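Local atomic coordinates of secreted effector protein SifA (PDB entry 3CXB), a protein that alters host cell physiology, interacts with host PLEKHM2 and is required for endosomal tubulation and the formation of Salmonella-induced filaments. Residues A[203-208]-A[297-302]; A[224-229]-A[320-325]; A[24-29]-A[126-131]. All blocks are in the same frame, centred on the assembly; numbering follows the deposited sequence.

Contact 1 of 3, residues A[203-208]-A[297-302]; sequences ATYLAA and QVFHAI
Phe299 reaches from helix 283-303 to Tyr205 and Leu206 on helix 197-220, a helix-helix contact in the all-helical C-terminal half of SifA, whose fold probably resembles that of SopE-type bacterial effectors. The backbones stay well apart: the nearest CA atoms, those of Tyr205 and Phe299, are 8.5 Å from each other, and the gap is bridged by side chains that are all buried. The Phe299 and Tyr205 side chains run antiparallel, each extending past the other toward the opposite helix. Both rings leave their helices with CG anti to the backbone N (chi1 178° for Phe299, -161° for Tyr205), which sends each across the gap. The ring planes meet at 32° with centroids 4.5 Å apart, an oblique pairing that is neither a stack nor an edge-to-face contact. What overlaps is one side of the phenyl ring: Phe299 CD2 sits 3.3 Å above the plane of the Tyr205 ring, displaced toward its rim, while Phe299 CE2 lies against Tyr205 CB. Leu206 takes the far end of the same phenyl group, crossing it at about a right angle. Phe303, on the same helix as Phe299, meets its ring, and Pro307 of helix 307-324 touches both rings of the pair. The phenol end of Tyr205 has a separate tie, a hydrogen bond from OH to Asp296 OD2 just before segment 297-302, which helps to hold the ring's direction. The leucine packs through its branch point, with Leu206 CG 3.5 Å from Phe299 CZ and both of its methyls also beside that carbon.

Contact 2 of 3, residues A[224-229]-A[320-325]; sequences ANISES and TLHVRS
His322 lays its imidazole against Ile226, which lies over one face of the ring, displaced to the ND1-CE1 rim. The branch that does the touching is CG1 with its terminal methyl: Ile226 CD1 is 3.4 Å from His322 ND1, and Ile226 CG1 lies near both ND1 and CE1. Ile226 carries CG1 beside its backbone N (chi1 -65°), and the chain is extended to CD1, so the aliphatic arm runs along the ND1 side of the ring. His322 has CG anti to the backbone N (chi1 -174°), which holds the imidazole out from the helix toward the loop. At the ring edge, near the plane, Ala224 CB approaches His322 CE1 at 3.9 Å. Asn225 adds its carbonyl, whose O lies 3.8 Å from His322 NE2 in an oblique position and is not a hydrogen-bonding partner. The contact between the segments therefore rests on van der Waals contact of aliphatic groups, and one carbonyl, with an imidazole, with 137 Å² buried in total. On the histidine's own segment, Ser325 OG donates to His322 O over 2.8 Å, with a C=O...donor angle of 125°, tying Ser325 back to the turn that carries His322. The same OG also lies at the edge of the imidazole, in its plane. Nearby, Leu321 packs on Thr230, Asn233 and Ala234 of helix 228-241. Across the contact the chain makes an inverse gamma turn centred on Asn225 before Ser227 takes the N-cap position, where OG caps a backbone N and pairs with Thr230 OG1. The geometry is that of a loop leading into an N-capped helix, laid against the C-terminal turn of helix 307-324.

Contact 3 of 3, residues A[24-29]-A[126-131]; sequences EAWWKV and NLYFLM
Asn126 ND2 hydrogen-bonds to Val123 O and also lies over one face of the Trp26 indole. Asn126 CG stands 3.6 Å above the indole plane, over its centre, and the amide and ring planes are 44° apart, so the amide is tilted rather than laid flat. That tilt places ND2 near the CD2-CE2 bond shared by the two rings, whereas Asn126 OD1 is closest to Trp26 CZ2, at 3.5 Å. The side chains as a whole cross at about a right angle. Asn126 keeps CG beside its backbone N (chi1 -53°), and the bond to Val123 O helps to fix the rotation of the amide. Trp26 stands in the first turn of helix 25-34, with Glu24 at the N-cap position, and Asn126 opens strand 126-132, an outermost strand of a five-stranded antiparallel sheet. A classic beta bulge follows, in which Tyr128 and Phe129 both face Cys121 on strand 118-123. Tyr128 meets the tryptophan from another side: its hydroxyl O lies near the plane of the indole at the edge, 3.6 Å from Trp26 CD1, and 3.4 Å from Trp26 CB. In turn, Trp26 CB sits at the edge of the phenol ring, 4.0 Å from Tyr128 CE2. Even with these neighbours Trp26 remains exposed in the assembly. Met124, in the turn before the strand, also touches Trp26, while Leu54 of helix 42-54 packs on Tyr128. The neighbouring Trp27 turns elsewhere and stacks on Phe55.

How the contacts relate
Contact 1 joins the first members of two successive helix pairs (197-220 with 283-303), and contact 2 the second members (the start of 228-241 with 307-324). Their segments alternate along the chain, with centres about 27 Å apart and nearest atoms about 14 Å apart. Contact 1 is deep, its centre about 10 Å from the centre of the chain, whereas that of contact 2 lies about 31 Å from it. Contact 3 closes earlier in the sequence, in the N-terminal part, and ties a helix to a sheet edge; its centre is about 34 Å from that of contact 1 and about 48 Å from that of contact 2. None touches another, and all three fall within the region that interacts with PLEKHM2.

Contact 1 of 3, residues A[203-208]-A[297-302]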
ATOM      1  N   ALA A 203     -14.074   7.579  -0.979  1.00 50.45           N
ATOM      2  CA  ALA A 203     -14.319   8.952  -0.553  1.00 50.73           C
ATOM      3  C   ALA A 203     -14.264   9.069   0.960  1.00 50.23           C
ATOM      4  O   ALA A 203     -13.544   9.906   1.497  1.00 49.16           O
ATOM      5  CB  ALA A 203     -15.668   9.439  -1.067  1.00 50.40           C
ATOM      6  N   THR A 204     -15.012   8.213   1.646  1.00 50.34           N
ATOM      7  CA  THR A 204     -15.069   8.224   3.105  1.00 54.03           C
ATOM      8  C   THR A 204     -13.697   8.189   3.754  1.00 53.24           C
ATOM      9  O   THR A 204     -13.328   9.080   4.523  1.00 53.51           O
ATOM     10  CB  THR A 204     -15.861   7.013   3.636  1.00 53.21           C
ATOM     11  OG1 THR A 204     -17.220   7.114   3.202  1.00 55.44           O
ATOM     12  CG2 THR A 204     -15.823   6.966   5.170  1.00 56.83           C
ATOM     13  N   TYR A 205     -12.956   7.135   3.441  1.00 53.71           N
ATOM     14  CA  TYR A 205     -11.621   6.911   3.984  1.00 52.81           C
ATOM     15  C   TYR A 205     -10.690   8.091   3.716  1.00 50.50           C
ATOM     16  O   TYR A 205     -10.133   8.680   4.637  1.00 49.84           O
ATOM     17  CB  TYR A 205     -11.046   5.622   3.379  1.00 52.29           C
ATOM     18  CG  TYR A 205      -9.897   5.011   4.151  1.00 53.22           C
ATOM     19  CD1 TYR A 205      -8.599   5.520   4.040  1.00 52.76           C
ATOM     20  CD2 TYR A 205     -10.106   3.911   4.995  1.00 51.82           C
ATOM     21  CE1 TYR A 205      -7.542   4.947   4.749  1.00 51.41           C
ATOM     22  CE2 TYR A 205      -9.059   3.334   5.703  1.00 48.87           C
ATOM     23  CZ  TYR A 205      -7.783   3.853   5.572  1.00 50.40           C
ATOM     24  OH  TYR A 205      -6.740   3.257   6.234  1.00 49.73           O
ATOM     25  N   LEU A 206     -10.543   8.448   2.451  1.00 50.56           N
ATOM     26  CA  LEU A 206      -9.657   9.532   2.099  1.00 52.29           C
ATOM     27  C   LEU A 206     -10.024  10.883   2.705  1.00 53.39           C
ATOM     28  O   LEU A 206      -9.139  11.607   3.167  1.00 52.23           O
ATOM     29  CB  LEU A 206      -9.544   9.627   0.576  1.00 52.85           C
ATOM     30  CG  LEU A 206      -8.727   8.484  -0.049  1.00 53.96           C
ATOM     31  CD1 LEU A 206      -8.822   8.483  -1.565  1.00 50.87           C
ATOM     32  CD2 LEU A 206      -7.277   8.640   0.378  1.00 53.66           C
ATOM     33  N   ALA A 207     -11.309  11.236   2.713  1.00 53.08           N
ATOM     34  CA  ALA A 207     -11.706  12.529   3.277  1.00 51.59           C
ATOM     35  C   ALA A 207     -11.396  12.540   4.772  1.00 50.55           C
ATOM     36  O   ALA A 207     -10.973  13.569   5.319  1.00 47.23           O
ATOM     37  CB  ALA A 207     -13.195  12.813   3.024  1.00 49.58           C
ATOM     38  N   ALA A 208     -11.579  11.396   5.432  1.00 47.15           N
ATOM     39  CA  ALA A 208     -11.270  11.297   6.858  1.00 45.36           C
ATOM     40  C   ALA A 208      -9.765  11.507   7.091  1.00 43.47           C
ATOM     41  O   ALA A 208      -9.358  12.140   8.078  1.00 44.48           O
ATOM     42  CB  ALA A 208     -11.685   9.950   7.385  1.00 45.68           C
ATOM     43  N   GLN A 297      -2.796  -0.061   4.333  1.00 42.66           N
ATOM     44  CA  GLN A 297      -2.259  -0.997   3.354  1.00 43.81           C
ATOM     45  C   GLN A 297      -3.342  -1.742   2.575  1.00 42.89           C
ATOM     46  O   GLN A 297      -3.212  -1.964   1.363  1.00 41.26           O
ATOM     47  CB  GLN A 297      -1.321  -1.987   4.044  1.00 45.87           C
ATOM     48  CG  GLN A 297       0.021  -1.390   4.462  1.00 50.57           C
ATOM     49  CD  GLN A 297       0.903  -2.372   5.238  1.00 53.40           C
ATOM     50  OE1 GLN A 297       1.158  -3.495   4.792  1.00 55.84           O
ATOM     51  NE2 GLN A 297       1.379  -1.943   6.400  1.00 54.06           N
ATOM     52  N   VAL A 298      -4.405  -2.138   3.270  1.00 40.95           N
ATOM     53  CA  VAL A 298      -5.505  -2.834   2.612  1.00 38.69           C
ATOM     54  C   VAL A 298      -6.061  -1.870   1.578  1.00 36.68           C
ATOM     55  O   VAL A 298      -6.252  -2.210   0.401  1.00 33.56           O
ATOM     56  CB  VAL A 298      -6.647  -3.185   3.596  1.00 40.30           C
ATOM     57  CG1 VAL A 298      -7.833  -3.663   2.804  1.00 39.63           C
ATOM     58  CG2 VAL A 298      -6.212  -4.282   4.576  1.00 40.79           C
ATOM     59  N   PHE A 299      -6.303  -0.653   2.044  1.00 34.41           N
ATOM     60  CA  PHE A 299      -6.832   0.395   1.209  1.00 34.85           C
ATOM     61  C   PHE A 299      -5.907   0.613   0.019  1.00 35.78           C
ATOM     62  O   PHE A 299      -6.367   0.677  -1.132  1.00 34.41           O
ATOM     63  CB  PHE A 299      -6.972   1.681   2.025  1.00 36.92           C
ATOM     64  CG  PHE A 299      -7.465   2.850   1.229  1.00 39.58           C
ATOM     65  CD1 PHE A 299      -6.664   3.430   0.248  1.00 40.44           C
ATOM     66  CD2 PHE A 299      -8.745   3.359   1.441  1.00 43.14           C
ATOM     67  CE1 PHE A 299      -7.126   4.499  -0.511  1.00 41.06           C
ATOM     68  CE2 PHE A 299      -9.226   4.430   0.690  1.00 42.81           C
ATOM     69  CZ  PHE A 299      -8.417   5.003  -0.291  1.00 41.29           C
ATOM     70  N   HIS A 300      -4.605   0.717   0.291  1.00 34.73           N
ATOM     71  CA  HIS A 300      -3.639   0.936  -0.790  1.00 36.01           C
ATOM     72  C   HIS A 300      -3.622  -0.226  -1.754  1.00 35.82           C
ATOM     73  O   HIS A 300      -3.362  -0.047  -2.942  1.00 34.42           O
ATOM     74  CB  HIS A 300      -2.219   1.164  -0.253  1.00 33.85           C
ATOM     75  CG  HIS A 300      -1.167   1.144  -1.319  1.00 32.00           C
ATOM     76  ND1 HIS A 300      -0.552  -0.019  -1.728  1.00 32.01           N
ATOM     77  CD2 HIS A 300      -0.652   2.135  -2.088  1.00 32.97           C
ATOM     78  CE1 HIS A 300       0.299   0.255  -2.704  1.00 32.87           C
ATOM     79  NE2 HIS A 300       0.257   1.555  -2.942  1.00 33.46           N
ATOM     80  N   ALA A 301      -3.894  -1.417  -1.231  1.00 37.54           N
ATOM     81  CA  ALA A 301      -3.930  -2.628  -2.036  1.00 38.06           C
ATOM     82  C   ALA A 301      -5.077  -2.517  -3.036  1.00 40.54           C
ATOM     83  O   ALA A 301      -4.952  -2.911  -4.204  1.00 37.91           O
ATOM     84  CB  ALA A 301      -4.139  -3.821  -1.132  1.00 36.66           C
ATOM     85  N   ILE A 302      -6.188  -1.944  -2.579  1.00 41.75           N
ATOM     86  CA  ILE A 302      -7.373  -1.808  -3.428  1.00 43.32           C
ATOM     87  C   ILE A 302      -7.330  -0.651  -4.406  1.00 44.36           C
ATOM     88  O   ILE A 302      -7.425  -0.855  -5.613  1.00 43.86           O
ATOM     89  CB  ILE A 302      -8.662  -1.665  -2.577  1.00 46.03           C
ATOM     90  CG1 ILE A 302      -8.896  -2.947  -1.780  1.00 45.07           C
ATOM     91  CG2 ILE A 302      -9.866  -1.364  -3.477  1.00 46.23           C
ATOM     92  CD1 ILE A 302      -9.841  -2.743  -0.643  1.00 45.07           C
TER

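Contact 2 of 3, residues A[224-229]-A[320-325]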
ATOM      1  N   ALA A 224       0.522  29.249  15.943  1.00 72.76           N
ATOM      2  CA  ALA A 224       0.130  29.997  14.758  1.00 73.94           C
ATOM      3  C   ALA A 224      -1.399  30.007  14.751  1.00 73.85           C
ATOM      4  O   ALA A 224      -2.036  28.984  14.988  1.00 75.10           O
ATOM      5  CB  ALA A 224       0.660  29.318  13.516  1.00 76.14           C
ATOM      6  N   ASN A 225      -1.995  31.161  14.504  1.00 76.21           N
ATOM      7  CA  ASN A 225      -3.436  31.208  14.504  1.00 78.81           C
ATOM      8  C   ASN A 225      -3.954  30.886  13.117  1.00 76.62           C
ATOM      9  O   ASN A 225      -4.108  31.780  12.280  1.00 80.09           O
ATOM     10  CB  ASN A 225      -3.928  32.586  14.949  1.00 88.09           C
ATOM     11  CG  ASN A 225      -5.277  32.524  15.627  1.00 91.17           C
ATOM     12  OD1 ASN A 225      -5.782  33.535  16.116  1.00 95.36           O
ATOM     13  ND2 ASN A 225      -5.869  31.331  15.666  1.00 94.72           N
ATOM     14  N   ILE A 226      -4.198  29.602  12.869  1.00 71.92           N
ATOM     15  CA  ILE A 226      -4.719  29.143  11.585  1.00 66.67           C
ATOM     16  C   ILE A 226      -6.241  29.094  11.682  1.00 66.85           C
ATOM     17  O   ILE A 226      -6.824  28.177  12.286  1.00 61.05           O
ATOM     18  CB  ILE A 226      -4.175  27.752  11.227  1.00 64.17           C
ATOM     19  CG1 ILE A 226      -2.663  27.830  11.025  1.00 62.83           C
ATOM     20  CG2 ILE A 226      -4.838  27.238   9.964  1.00 66.12           C
ATOM     21  CD1 ILE A 226      -2.032  26.532  10.571  1.00 56.94           C
ATOM     22  N   SER A 227      -6.865  30.106  11.082  1.00 64.43           N
ATOM     23  CA  SER A 227      -8.314  30.268  11.086  1.00 63.81           C
ATOM     24  C   SER A 227      -9.018  28.988  10.720  1.00 60.80           C
ATOM     25  O   SER A 227      -8.486  28.182   9.970  1.00 61.38           O
ATOM     26  CB  SER A 227      -8.735  31.364  10.099  1.00 61.05           C
ATOM     27  OG  SER A 227      -8.340  31.041   8.783  1.00 62.20           O
ATOM     28  N   GLU A 228     -10.212  28.805  11.263  1.00 59.76           N
ATOM     29  CA  GLU A 228     -11.021  27.628  10.975  1.00 60.87           C
ATOM     30  C   GLU A 228     -11.470  27.687   9.506  1.00 57.93           C
ATOM     31  O   GLU A 228     -11.920  26.695   8.930  1.00 54.22           O
ATOM     32  CB  GLU A 228     -12.222  27.615  11.904  1.00 62.94           C
ATOM     33  CG  GLU A 228     -13.130  26.441  11.726  1.00 70.61           C
ATOM     34  CD  GLU A 228     -13.822  26.071  13.018  1.00 73.57           C
ATOM     35  OE1 GLU A 228     -14.305  26.987  13.727  1.00 75.04           O
ATOM     36  OE2 GLU A 228     -13.882  24.861  13.318  1.00 75.88           O
ATOM     37  N   SER A 229     -11.331  28.871   8.916  1.00 55.86           N
ATOM     38  CA  SER A 229     -11.688  29.111   7.528  1.00 52.99           C
ATOM     39  C   SER A 229     -10.688  28.341   6.670  1.00 52.90           C
ATOM     40  O   SER A 229     -11.064  27.409   5.934  1.00 48.78           O
ATOM     41  CB  SER A 229     -11.594  30.612   7.231  1.00 49.07           C
ATOM     42  OG  SER A 229     -12.037  30.940   5.926  1.00 47.08           O
ATOM     43  N   THR A 320       0.411  25.800   3.180  1.00 55.57           N
ATOM     44  CA  THR A 320       0.590  26.641   2.004  1.00 56.89           C
ATOM     45  C   THR A 320      -0.507  27.721   1.936  1.00 56.10           C
ATOM     46  O   THR A 320      -0.245  28.890   1.624  1.00 55.66           O
ATOM     47  CB  THR A 320       0.610  25.766   0.716  1.00 58.89           C
ATOM     48  OG1 THR A 320       0.992  26.568  -0.405  1.00 62.61           O
ATOM     49  CG2 THR A 320      -0.752  25.162   0.451  1.00 62.05           C
ATOM     50  N   LEU A 321      -1.737  27.345   2.245  1.00 55.44           N
ATOM     51  CA  LEU A 321      -2.797  28.328   2.220  1.00 56.31           C
ATOM     52  C   LEU A 321      -2.526  29.367   3.301  1.00 58.65           C
ATOM     53  O   LEU A 321      -2.537  30.570   3.028  1.00 60.35           O
ATOM     54  CB  LEU A 321      -4.160  27.671   2.455  1.00 54.95           C
ATOM     55  CG  LEU A 321      -4.775  26.927   1.269  1.00 55.11           C
ATOM     56  CD1 LEU A 321      -6.105  26.289   1.689  1.00 51.28           C
ATOM     57  CD2 LEU A 321      -4.979  27.908   0.109  1.00 53.18           C
ATOM     58  N   HIS A 322      -2.265  28.907   4.523  1.00 60.07           N
ATOM     59  CA  HIS A 322      -2.005  29.817   5.633  1.00 62.31           C
ATOM     60  C   HIS A 322      -0.938  30.862   5.321  1.00 63.66           C
ATOM     61  O   HIS A 322      -1.152  32.052   5.535  1.00 63.23           O
ATOM     62  CB  HIS A 322      -1.582  29.054   6.880  1.00 62.37           C
ATOM     63  CG  HIS A 322      -1.433  29.927   8.084  1.00 63.28           C
ATOM     64  ND1 HIS A 322      -0.870  29.485   9.259  1.00 64.52           N
ATOM     65  CD2 HIS A 322      -1.788  31.216   8.299  1.00 64.34           C
ATOM     66  CE1 HIS A 322      -0.883  30.463  10.149  1.00 64.79           C
ATOM     67  NE2 HIS A 322      -1.435  31.523   9.591  1.00 64.55           N
ATOM     68  N   VAL A 323       0.209  30.408   4.827  1.00 65.62           N
ATOM     69  CA  VAL A 323       1.298  31.308   4.484  1.00 71.81           C
ATOM     70  C   VAL A 323       0.894  32.249   3.354  1.00 79.31           C
ATOM     71  O   VAL A 323       1.570  33.244   3.085  1.00 77.92           O
ATOM     72  CB  VAL A 323       2.541  30.518   4.058  1.00 70.33           C
ATOM     73  CG1 VAL A 323       3.676  31.477   3.663  1.00 67.16           C
ATOM     74  CG2 VAL A 323       2.968  29.595   5.197  1.00 67.80           C
ATOM     75  N   ARG A 324      -0.211  31.931   2.693  1.00 86.01           N
ATOM     76  CA  ARG A 324      -0.698  32.758   1.605  1.00 92.39           C
ATOM     77  C   ARG A 324      -1.556  33.886   2.175  1.00 88.82           C
ATOM     78  O   ARG A 324      -1.498  35.020   1.699  1.00 89.88           O
ATOM     79  CB  ARG A 324      -1.505  31.899   0.628  1.00104.61           C
ATOM     80  CG  ARG A 324      -1.691  32.512  -0.750  1.00121.43           C
ATOM     81  CD  ARG A 324      -2.128  31.457  -1.762  1.00140.09           C
ATOM     82  NE  ARG A 324      -2.123  31.971  -3.129  1.00158.45           N
ATOM     83  CZ  ARG A 324      -2.324  31.225  -4.210  1.00167.55           C
ATOM     84  NH1 ARG A 324      -2.548  29.923  -4.090  1.00173.32           N
ATOM     85  NH2 ARG A 324      -2.299  31.778  -5.415  1.00173.14           N
ATOM     86  N   SER A 325      -2.341  33.578   3.204  1.00 88.59           N
ATOM     87  CA  SER A 325      -3.203  34.572   3.846  1.00 90.72           C
ATOM     88  C   SER A 325      -2.373  35.486   4.745  1.00 95.04           C
ATOM     89  O   SER A 325      -2.907  36.317   5.476  1.00 95.94           O
ATOM     90  CB  SER A 325      -4.279  33.879   4.683  1.00 91.31           C
ATOM     91  OG  SER A 325      -3.701  33.226   5.801  1.00 85.18           O
TER

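Contact 3 of 3, residues A[24-29]-A[126-131]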
ATOM      1  N   GLU A  24      21.821  -0.053 -19.651  1.00 84.00           N
ATOM      2  CA  GLU A  24      22.813  -0.964 -19.089  1.00 75.08           C
ATOM      3  C   GLU A  24      22.834  -2.271 -19.864  1.00 66.29           C
ATOM      4  O   GLU A  24      21.880  -2.612 -20.563  1.00 65.06           O
ATOM      5  CB  GLU A  24      22.503  -1.264 -17.619  1.00 77.66           C
ATOM      6  CG  GLU A  24      22.451  -0.043 -16.703  1.00 81.35           C
ATOM      7  CD  GLU A  24      23.795   0.653 -16.549  1.00 82.58           C
ATOM      8  OE1 GLU A  24      23.858   1.684 -15.848  1.00 83.31           O
ATOM      9  OE2 GLU A  24      24.792   0.174 -17.125  1.00 83.09           O
ATOM     10  N   ALA A  25      23.923  -3.012 -19.726  1.00 58.18           N
ATOM     11  CA  ALA A  25      24.040  -4.270 -20.422  1.00 52.37           C
ATOM     12  C   ALA A  25      22.857  -5.150 -20.065  1.00 51.49           C
ATOM     13  O   ALA A  25      22.107  -5.559 -20.945  1.00 52.31           O
ATOM     14  CB  ALA A  25      25.330  -4.952 -20.067  1.00 49.13           C
ATOM     15  N   TRP A  26      22.664  -5.440 -18.783  1.00 50.63           N
ATOM     16  CA  TRP A  26      21.533  -6.285 -18.421  1.00 50.00           C
ATOM     17  C   TRP A  26      20.165  -5.638 -18.701  1.00 49.99           C
ATOM     18  O   TRP A  26      19.159  -6.333 -18.812  1.00 49.73           O
ATOM     19  CB  TRP A  26      21.644  -6.724 -16.967  1.00 47.90           C
ATOM     20  CG  TRP A  26      22.820  -7.618 -16.739  1.00 48.26           C
ATOM     21  CD1 TRP A  26      23.941  -7.328 -16.016  1.00 47.94           C
ATOM     22  CD2 TRP A  26      23.006  -8.944 -17.250  1.00 48.26           C
ATOM     23  NE1 TRP A  26      24.814  -8.390 -16.045  1.00 46.86           N
ATOM     24  CE2 TRP A  26      24.266  -9.394 -16.795  1.00 47.94           C
ATOM     25  CE3 TRP A  26      22.231  -9.795 -18.047  1.00 49.28           C
ATOM     26  CZ2 TRP A  26      24.768 -10.665 -17.113  1.00 47.58           C
ATOM     27  CZ3 TRP A  26      22.736 -11.064 -18.365  1.00 48.18           C
ATOM     28  CH2 TRP A  26      23.991 -11.481 -17.896  1.00 47.04           C
ATOM     29  N   TRP A  27      20.114  -4.318 -18.836  1.00 50.22           N
ATOM     30  CA  TRP A  27      18.846  -3.667 -19.129  1.00 50.62           C
ATOM     31  C   TRP A  27      18.479  -3.942 -20.597  1.00 51.65           C
ATOM     32  O   TRP A  27      17.356  -4.378 -20.891  1.00 51.63           O
ATOM     33  CB  TRP A  27      18.959  -2.162 -18.868  1.00 51.09           C
ATOM     34  CG  TRP A  27      17.672  -1.397 -19.000  1.00 53.19           C
ATOM     35  CD1 TRP A  27      16.445  -1.898 -19.328  1.00 54.65           C
ATOM     36  CD2 TRP A  27      17.498   0.022 -18.861  1.00 53.29           C
ATOM     37  NE1 TRP A  27      15.520  -0.883 -19.412  1.00 54.96           N
ATOM     38  CE2 TRP A  27      16.143   0.306 -19.131  1.00 55.03           C
ATOM     39  CE3 TRP A  27      18.356   1.078 -18.536  1.00 52.52           C
ATOM     40  CZ2 TRP A  27      15.627   1.610 -19.090  1.00 55.06           C
ATOM     41  CZ3 TRP A  27      17.838   2.376 -18.494  1.00 52.16           C
ATOM     42  CH2 TRP A  27      16.492   2.627 -18.769  1.00 52.13           C
ATOM     43  N   LYS A  28      19.421  -3.707 -21.513  1.00 51.21           N
ATOM     44  CA  LYS A  28      19.171  -3.946 -22.941  1.00 50.83           C
ATOM     45  C   LYS A  28      18.796  -5.397 -23.228  1.00 51.81           C
ATOM     46  O   LYS A  28      17.990  -5.676 -24.117  1.00 53.08           O
ATOM     47  CB  LYS A  28      20.390  -3.574 -23.793  1.00 50.56           C
ATOM     48  CG  LYS A  28      20.577  -2.102 -23.950  1.00 48.64           C
ATOM     49  CD  LYS A  28      21.779  -1.795 -24.793  1.00 47.52           C
ATOM     50  CE  LYS A  28      22.063  -0.290 -24.788  1.00 48.31           C
ATOM     51  NZ  LYS A  28      23.240   0.084 -25.634  1.00 48.29           N
ATOM     52  N   VAL A  29      19.389  -6.319 -22.482  1.00 50.06           N
ATOM     53  CA  VAL A  29      19.078  -7.720 -22.664  1.00 48.02           C
ATOM     54  C   VAL A  29      17.685  -7.997 -22.093  1.00 47.29           C
ATOM     55  O   VAL A  29      16.937  -8.805 -22.632  1.00 47.92           O
ATOM     56  CB  VAL A  29      20.149  -8.628 -21.978  1.00 50.46           C
ATOM     57  CG1 VAL A  29      20.334  -8.215 -20.557  1.00 54.47           C
ATOM     58  CG2 VAL A  29      19.733 -10.086 -22.023  1.00 49.79           C
ATOM     59  N   ASN A 126      20.789 -12.071 -12.298  1.00 49.44           N
ATOM     60  CA  ASN A 126      21.811 -11.259 -11.628  1.00 46.60           C
ATOM     61  C   ASN A 126      21.258 -10.511 -10.417  1.00 44.60           C
ATOM     62  O   ASN A 126      20.213  -9.874 -10.495  1.00 44.13           O
ATOM     63  CB  ASN A 126      22.385 -10.264 -12.625  1.00 45.81           C
ATOM     64  CG  ASN A 126      22.868 -10.942 -13.878  1.00 46.04           C
ATOM     65  OD1 ASN A 126      23.857 -11.674 -13.852  1.00 43.35           O
ATOM     66  ND2 ASN A 126      22.155 -10.731 -14.985  1.00 46.14           N
ATOM     67  N   LEU A 127      21.954 -10.574  -9.292  1.00 41.43           N
ATOM     68  CA  LEU A 127      21.458  -9.894  -8.103  1.00 39.59           C
ATOM     69  C   LEU A 127      21.703  -8.424  -8.320  1.00 39.15           C
ATOM     70  O   LEU A 127      22.849  -8.018  -8.459  1.00 42.24           O
ATOM     71  CB  LEU A 127      22.207 -10.395  -6.878  1.00 36.80           C
ATOM     72  CG  LEU A 127      22.069  -9.612  -5.583  1.00 37.17           C
ATOM     73  CD1 LEU A 127      20.618  -9.497  -5.189  1.00 36.67           C
ATOM     74  CD2 LEU A 127      22.881 -10.305  -4.502  1.00 35.41           C
ATOM     75  N   TYR A 128      20.651  -7.616  -8.392  1.00 37.09           N
ATOM     76  CA  TYR A 128      20.886  -6.194  -8.622  1.00 36.26           C
ATOM     77  C   TYR A 128      20.907  -5.386  -7.349  1.00 34.02           C
ATOM     78  O   TYR A 128      21.460  -4.290  -7.321  1.00 33.21           O
ATOM     79  CB  TYR A 128      19.854  -5.598  -9.597  1.00 38.49           C
ATOM     80  CG  TYR A 128      20.432  -5.251 -10.965  1.00 38.92           C
ATOM     81  CD1 TYR A 128      20.773  -3.933 -11.291  1.00 39.08           C
ATOM     82  CD2 TYR A 128      20.735  -6.259 -11.888  1.00 38.49           C
ATOM     83  CE1 TYR A 128      21.418  -3.637 -12.510  1.00 40.54           C
ATOM     84  CE2 TYR A 128      21.373  -5.974 -13.091  1.00 38.29           C
ATOM     85  CZ  TYR A 128      21.717  -4.672 -13.399  1.00 40.21           C
ATOM     86  OH  TYR A 128      22.382  -4.434 -14.578  1.00 39.70           O
ATOM     87  N   PHE A 129      20.274  -5.901  -6.305  1.00 32.45           N
ATOM     88  CA  PHE A 129      20.286  -5.208  -5.025  1.00 30.90           C
ATOM     89  C   PHE A 129      19.574  -5.923  -3.904  1.00 31.38           C
ATOM     90  O   PHE A 129      18.629  -6.676  -4.124  1.00 31.96           O
ATOM     91  CB  PHE A 129      19.730  -3.775  -5.144  1.00 27.52           C
ATOM     92  CG  PHE A 129      18.260  -3.685  -5.432  1.00 26.34           C
ATOM     93  CD1 PHE A 129      17.814  -3.042  -6.591  1.00 27.09           C
ATOM     94  CD2 PHE A 129      17.312  -4.185  -4.539  1.00 27.76           C
ATOM     95  CE1 PHE A 129      16.448  -2.895  -6.861  1.00 25.56           C
ATOM     96  CE2 PHE A 129      15.944  -4.043  -4.799  1.00 26.90           C
ATOM     97  CZ  PHE A 129      15.514  -3.395  -5.968  1.00 26.69           C
ATOM     98  N   LEU A 130      20.060  -5.693  -2.693  1.00 30.00           N
ATOM     99  CA  LEU A 130      19.451  -6.247  -1.514  1.00 30.95           C
ATOM    100  C   LEU A 130      19.413  -5.044  -0.585  1.00 33.35           C
ATOM    101  O   LEU A 130      20.451  -4.520  -0.189  1.00 33.16           O
ATOM    102  CB  LEU A 130      20.306  -7.365  -0.945  1.00 30.49           C
ATOM    103  CG  LEU A 130      19.537  -8.178   0.101  1.00 32.83           C
ATOM    104  CD1 LEU A 130      20.249  -9.489   0.307  1.00 34.67           C
ATOM    105  CD2 LEU A 130      19.444  -7.418   1.423  1.00 32.84           C
ATOM    106  N   MET A 131      18.207  -4.576  -0.285  1.00 34.96           N
ATOM    107  CA  MET A 131      18.032  -3.420   0.586  1.00 35.36           C
ATOM    108  C   MET A 131      17.497  -3.874   1.933  1.00 35.50           C
ATOM    109  O   MET A 131      16.918  -4.961   2.062  1.00 39.48           O
ATOM    110  CB  MET A 131      17.051  -2.422  -0.048  1.00 32.90           C
ATOM    111  CG  MET A 131      17.472  -1.900  -1.402  1.00 31.94           C
ATOM    112  SD  MET A 131      19.004  -0.967  -1.278  1.00 35.56           S
ATOM    113  CE  MET A 131      18.421   0.539  -0.388  1.00 30.58           C
TER